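Local coordinates for carboxymuconolactone decarboxylase family protein (Thermotoga maritima, PDB 1VKE) that probably acts as an AhpD-like oxidoreductase with a redox-active cysteine pair, possibly serving the cell's antioxidative response, at residues M61-S66 with E90-A95; Y77-C82 with V115-E120. One frame throughout, in Å; residues are numbered along the deposited sequence. Where two conformers were deposited one is given.

Interaction 1: residues M61-S66 with E90-A95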
loop_
_atom_site.group_PDB
_atom_site.type_symbol
_atom_site.label_atom_id
_atom_site.label_comp_id
_atom_site.label_asym_id
_atom_site.label_seq_id
_atom_site.Cartn_x
_atom_site.Cartn_y
_atom_site.Cartn_z
ATOM N N MET E 61 19.140 -0.633 -2.340
ATOM C CA MET E 61 17.950 -1.461 -2.076
ATOM C C MET E 61 16.956 -0.794 -1.151
ATOM O O MET E 61 15.750 -0.869 -1.390
ATOM C CB MET E 61 18.364 -2.831 -1.511
ATOM C CG MET E 61 19.144 -3.661 -2.498
ATOM S SD MET E 61 19.840 -5.136 -1.686
ATOM C CE MET E 61 20.415 -5.940 -3.167
ATOM N N GLY E 62 17.447 -0.139 -0.101
ATOM C CA GLY E 62 16.590 0.624 0.771
ATOM C C GLY E 62 15.828 1.690 -0.047
ATOM O O GLY E 62 14.632 1.990 0.176
ATOM N N LEU E 63 16.541 2.325 -0.972
ATOM C CA LEU E 63 15.937 3.375 -1.823
ATOM C C LEU E 63 14.821 2.791 -2.686
ATOM O O LEU E 63 13.703 3.363 -2.778
ATOM C CB LEU E 63 17.006 4.029 -2.705
ATOM C CG LEU E 63 16.530 5.102 -3.678
ATOM C CD1 LEU E 63 15.910 6.252 -2.962
ATOM C CD2 LEU E 63 17.693 5.629 -4.505
ATOM N N VAL E 64 15.095 1.664 -3.332
ATOM C CA VAL E 64 14.088 1.003 -4.162
ATOM C C VAL E 64 12.856 0.659 -3.315
ATOM O O VAL E 64 11.718 0.953 -3.716
ATOM C CB VAL E 64 14.672 -0.255 -4.872
ATOM C CG1 VAL E 64 13.571 -1.089 -5.529
ATOM C CG2 VAL E 64 15.685 0.218 -5.907
ATOM N N ALA E 65 13.075 0.001 -2.164
ATOM C CA ALA E 65 11.950 -0.432 -1.323
ATOM C C ALA E 65 11.134 0.792 -0.872
ATOM O O ALA E 65 9.883 0.755 -0.918
ATOM C CB ALA E 65 12.438 -1.199 -0.122
ATOM N N SER E 66 11.812 1.843 -0.446
ATOM C CA SER E 66 11.158 3.069 0.073
ATOM C C SER E 66 10.393 3.789 -1.023
ATOM O O SER E 66 9.402 4.426 -0.748
ATOM C CB SER E 66 12.240 4.020 0.629
ATOM O OG SER E 66 12.934 3.417 1.728
ATOM N N GLU E 90 23.703 8.391 -12.063
ATOM C CA GLU E 90 23.326 7.310 -12.971
ATOM C C GLU E 90 22.884 6.017 -12.227
ATOM O O GLU E 90 21.886 5.388 -12.589
ATOM C CB GLU E 90 24.434 7.001 -13.981
ATOM C CG GLU E 90 23.951 6.062 -15.077
ATOM C CD GLU E 90 24.857 6.052 -16.318
ATOM O OE1 GLU E 90 25.836 6.847 -16.376
ATOM O OE2 GLU E 90 24.590 5.230 -17.238
ATOM N N GLU E 91 23.653 5.626 -11.206
ATOM C CA GLU E 91 23.322 4.443 -10.423
ATOM C C GLU E 91 21.995 4.652 -9.712
ATOM O O GLU E 91 21.099 3.797 -9.762
ATOM C CB GLU E 91 24.423 4.146 -9.382
ATOM C CG GLU E 91 25.725 3.615 -9.984
ATOM C CD GLU E 91 26.849 3.476 -8.962
ATOM O OE1 GLU E 91 27.055 4.408 -8.140
ATOM O OE2 GLU E 91 27.571 2.464 -9.019
ATOM N N ILE E 92 21.838 5.812 -9.084
ATOM C CA ILE E 92 20.569 6.145 -8.417
ATOM C C ILE E 92 19.384 6.139 -9.389
ATOM O O ILE E 92 18.342 5.557 -9.070
ATOM C CB ILE E 92 20.695 7.506 -7.683
ATOM C CG1 ILE E 92 21.668 7.340 -6.518
ATOM C CG2 ILE E 92 19.333 8.000 -7.212
ATOM C CD1 ILE E 92 22.145 8.684 -5.914
ATOM N N PHE E 93 19.553 6.715 -10.577
ATOM C CA PHE E 93 18.448 6.740 -11.551
ATOM C C PHE E 93 18.109 5.350 -12.074
ATOM O O PHE E 93 16.936 5.044 -12.246
ATOM C CB PHE E 93 18.710 7.690 -12.719
ATOM C CG PHE E 93 18.902 9.140 -12.340
ATOM C CD1 PHE E 93 18.258 9.718 -11.284
ATOM C CD2 PHE E 93 19.733 9.936 -13.113
ATOM C CE1 PHE E 93 18.466 11.067 -10.976
ATOM C CE2 PHE E 93 19.929 11.286 -12.811
ATOM C CZ PHE E 93 19.282 11.840 -11.738
ATOM N N GLU E 94 19.103 4.481 -12.234
ATOM C CA GLU E 94 18.820 3.095 -12.674
ATOM C C GLU E 94 18.022 2.343 -11.641
ATOM O O GLU E 94 17.120 1.566 -11.981
ATOM C CB GLU E 94 20.103 2.334 -13.013
ATOM C CG GLU E 94 20.775 2.822 -14.294
ATOM C CD GLU E 94 22.024 2.045 -14.691
ATOM O OE1 GLU E 94 22.169 0.877 -14.278
ATOM O OE2 GLU E 94 22.875 2.632 -15.420
ATOM N N ALA E 95 18.311 2.595 -10.365
ATOM C CA ALA E 95 17.503 2.032 -9.285
ATOM C C ALA E 95 16.108 2.614 -9.229
ATOM O O ALA E 95 15.128 1.877 -9.047
ATOM C CB ALA E 95 18.212 2.245 -7.960
#
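Two donors of Ser-66 grip the carbonyl oxygen of Gly-62: Ser-66 N makes the helix bond at 2.9 Å, and Ser-66 OG adds a second to Gly-62 O at 2.7 Å from the opposite face of the carbonyl plane, tilted 34° from it. A short hydroxyl side chain suits this spot, since it can fold back on its own helix and still bond an unknown ligand on the side where Cys-74 and His-78 lie. Toward helix 89-103 the chemistry turns apolar. CD2 of Leu-63 meets CG2 of Ile-92 at 4.0 Å, the two branched side chains crossing at about a right angle. In this all-helical, AhpD-like fold the contact joins helix 55-68 to helix 89-103, while Leu-63 and Ile-92 also touch helix 72-84, whose Cys-74 is in a disulfide with Cys-71. Beside this pair, CG2 of Val-64 lies 3.8 Å from CB of Ala-95 and also rests near Ala-95 O. Val-64 holds CG1 anti to its N (chi1 170°), leaving CG2 beside that nitrogen to reach across; alanine's single methyl lets the backbones approach to 6.2 Å between Val-64 CA and Ala-95 CA. The neighbouring Glu-94 forms a salt bridge with Lys-58 of a second subunit.

Interaction 2: residues Y77-C82 with V115-E120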
loop_
_atom_site.group_PDB
_atom_site.type_symbol
_atom_site.label_atom_id
_atom_site.label_comp_id
_atom_site.label_asym_id
_atom_site.label_seq_id
_atom_site.Cartn_x
_atom_site.Cartn_y
_atom_site.Cartn_z
ATOM N N TYR E 77 16.200 9.605 3.450
ATOM C CA TYR E 77 17.200 8.989 4.276
ATOM C C TYR E 77 18.128 8.157 3.388
ATOM O O TYR E 77 19.350 8.282 3.424
ATOM C CB TYR E 77 16.576 8.052 5.365
ATOM C CG TYR E 77 17.663 7.308 6.097
ATOM C CD1 TYR E 77 18.337 7.879 7.157
ATOM C CD2 TYR E 77 17.992 5.993 5.744
ATOM C CE1 TYR E 77 19.403 7.199 7.787
ATOM C CE2 TYR E 77 19.049 5.324 6.372
ATOM C CZ TYR E 77 19.725 5.934 7.392
ATOM O OH TYR E 77 20.753 5.287 8.053
ATOM N N HIS E 78 17.557 7.271 2.572
ATOM C CA HIS E 78 18.442 6.410 1.735
ATOM C C HIS E 78 19.190 7.175 0.647
ATOM O O HIS E 78 20.298 6.778 0.266
ATOM C CB HIS E 78 17.650 5.239 1.192
ATOM C CG HIS E 78 17.256 4.294 2.264
ATOM N ND1 HIS E 78 18.165 3.502 2.945
ATOM C CD2 HIS E 78 16.044 4.017 2.800
ATOM C CE1 HIS E 78 17.520 2.810 3.866
ATOM N NE2 HIS E 78 16.226 3.077 3.776
ATOM N N LEU E 79 18.615 8.257 0.138
ATOM C CA LEU E 79 19.348 9.098 -0.808
ATOM C C LEU E 79 20.564 9.674 -0.131
ATOM O O LEU E 79 21.663 9.713 -0.709
ATOM C CB LEU E 79 18.493 10.262 -1.356
ATOM C CG LEU E 79 17.573 9.921 -2.527
ATOM C CD1 LEU E 79 16.609 11.082 -2.832
ATOM C CD2 LEU E 79 18.375 9.523 -3.786
ATOM N N VAL E 80 20.408 10.195 1.084
ATOM C CA VAL E 80 21.612 10.718 1.786
ATOM C C VAL E 80 22.697 9.631 1.868
ATOM O O VAL E 80 23.872 9.865 1.576
ATOM C CB VAL E 80 21.267 11.267 3.197
ATOM C CG1 VAL E 80 22.486 11.662 3.966
ATOM C CG2 VAL E 80 20.316 12.430 3.067
ATOM N N ARG E 81 22.291 8.436 2.311
ATOM C CA ARG E 81 23.268 7.370 2.524
ATOM C C ARG E 81 23.889 6.960 1.194
ATOM O O ARG E 81 25.108 6.695 1.118
ATOM C CB ARG E 81 22.554 6.159 3.116
ATOM C CG ARG E 81 22.070 6.354 4.520
ATOM C CD ARG E 81 23.200 6.386 5.530
ATOM N NE ARG E 81 23.975 5.132 5.443
ATOM C CZ ARG E 81 25.260 5.034 5.086
ATOM N NH1 ARG E 81 25.986 6.110 4.831
ATOM N NH2 ARG E 81 25.825 3.837 5.027
ATOM N N CYS E 82 23.081 6.885 0.122
ATOM C CA CYS E 82 23.636 6.531 -1.213
ATOM C C CYS E 82 24.705 7.557 -1.647
ATOM O O CYS E 82 25.788 7.212 -2.133
ATOM C CB CYS E 82 22.560 6.490 -2.273
ATOM S SG CYS E 82 21.459 5.018 -2.125
ATOM N N VAL E 115 14.208 13.347 -6.919
ATOM C CA VAL E 115 15.160 13.995 -7.826
ATOM C C VAL E 115 15.493 15.384 -7.326
ATOM O O VAL E 115 16.673 15.781 -7.327
ATOM C CB VAL E 115 14.651 13.978 -9.281
ATOM C CG1 VAL E 115 15.506 14.906 -10.151
ATOM C CG2 VAL E 115 14.757 12.540 -9.802
ATOM N N GLY E 116 14.505 16.078 -6.815
ATOM C CA GLY E 116 14.696 17.398 -6.216
ATOM C C GLY E 116 15.628 17.397 -5.019
ATOM O O GLY E 116 16.533 18.246 -4.889
ATOM N N PHE E 117 15.446 16.402 -4.165
ATOM C CA PHE E 117 16.271 16.243 -3.008
ATOM C C PHE E 117 17.688 15.872 -3.389
ATOM O O PHE E 117 18.640 16.419 -2.840
ATOM C CB PHE E 117 15.688 15.195 -2.090
ATOM C CG PHE E 117 16.330 15.159 -0.756
ATOM C CD1 PHE E 117 16.272 16.260 0.089
ATOM C CD2 PHE E 117 17.028 14.053 -0.345
ATOM C CE1 PHE E 117 16.891 16.237 1.338
ATOM C CE2 PHE E 117 17.636 14.014 0.911
ATOM C CZ PHE E 117 17.566 15.100 1.750
ATOM N N LEU E 118 17.840 14.973 -4.351
ATOM C CA LEU E 118 19.177 14.612 -4.837
ATOM C C LEU E 118 19.896 15.861 -5.364
ATOM O O LEU E 118 21.093 16.071 -5.097
ATOM C CB LEU E 118 19.072 13.557 -5.909
ATOM C CG LEU E 118 20.369 13.083 -6.562
ATOM C CD1 LEU E 118 21.308 12.504 -5.533
ATOM C CD2 LEU E 118 20.083 12.083 -7.658
ATOM N N GLU E 119 19.163 16.713 -6.069
ATOM C CA GLU E 119 19.772 17.970 -6.583
ATOM C C GLU E 119 20.264 18.834 -5.446
ATOM O O GLU E 119 21.373 19.438 -5.547
ATOM C CB GLU E 119 18.810 18.685 -7.509
ATOM C CG GLU E 119 18.803 17.956 -8.836
ATOM C CD GLU E 119 17.763 18.442 -9.826
ATOM O OE1 GLU E 119 17.005 19.375 -9.496
ATOM O OE2 GLU E 119 17.720 17.860 -10.945
ATOM N N GLU E 120 19.488 18.912 -4.366
ATOM C CA GLU E 120 19.908 19.661 -3.179
ATOM C C GLU E 120 21.200 19.091 -2.578
ATOM O O GLU E 120 22.126 19.853 -2.231
ATOM C CB GLU E 120 18.795 19.651 -2.124
ATOM C CG GLU E 120 19.069 20.537 -0.924
ATOM C CD GLU E 120 17.941 20.478 0.117
ATOM O OE1 GLU E 120 16.797 20.050 -0.249
ATOM O OE2 GLU E 120 18.211 20.856 1.289
#
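Leu-79 and Val-80 are the residues of 77-82 that meet Phe-117, but the turn they belong to begins with two aromatic residues facing elsewhere. Tyr-77 points away from helix 108-127 and lays its ring edge over the imidazole of His-78, with Tyr-77 CD2 3.7 Å above the centre of that ring. His-78 in turn bonds Glu-59 through ND1 and an unknown ligand through NE2, so its two nitrogens suit the polar side of helix 72-84. Leu-79 then swings to the other side. Its CG stands anti to the carbonyl carbon (chi1 -83°), and the extended chain beyond carries CD1 to the edge of the Phe-117 ring, in the ring plane and 3.9 Å from Phe-117 CD2. The two side chains run alongside each other, pointing opposite ways, and Leu-79 CD1 also lies 4.4 Å from Leu-118 N. Val-80 adds the next contact round the same rim: its CG2 lies near the ring plane, 3.8 Å from Phe-117 CE2. Both aliphatic groups therefore touch the ring's C-H edge, while Tyr-15 of helix 15-28 packs on Phe-117 and Val-80 alike. An alanine in place of Phe-117 would probably open a gap beside Leu-79 CD1 and Val-80 CG2 and strip Tyr-15 of an aromatic neighbour. The two helix segments head the same general way but are inclined at 39°, their axes 10.2 Å apart at closest approach, a spacing that a leucine and a phenylalanine can fill between them. Since only carbon groups supply the side-chain contacts here, the attraction is dispersive and hydrophobic, and fit of shape rather than matched charges sets how these two buried surfaces meet.

How the interactions relate
From the N terminus, helix 55-68 supplies 61-66, helix 72-84 supplies 77-82, helix 89-103 supplies 90-95 and helix 108-127 supplies 115-120. Interaction 1 closes a loop of 23 residues that contains 77-82; interaction 2 closes one of 32 residues that contains 90-95. The segments alternate, so the two loops cross rather than nest, and four consecutive helices are tied into one bundle. With centres about 10 Å apart, the contacts also touch directly: Ser-66 OG packs 3.3 Å from His-78 CD2 on the ligand side, and Phe-93 CE1 lies 3.8 Å from Leu-118 CD2. Ile-92 bridges the two, reaching both Leu-79 and Leu-118.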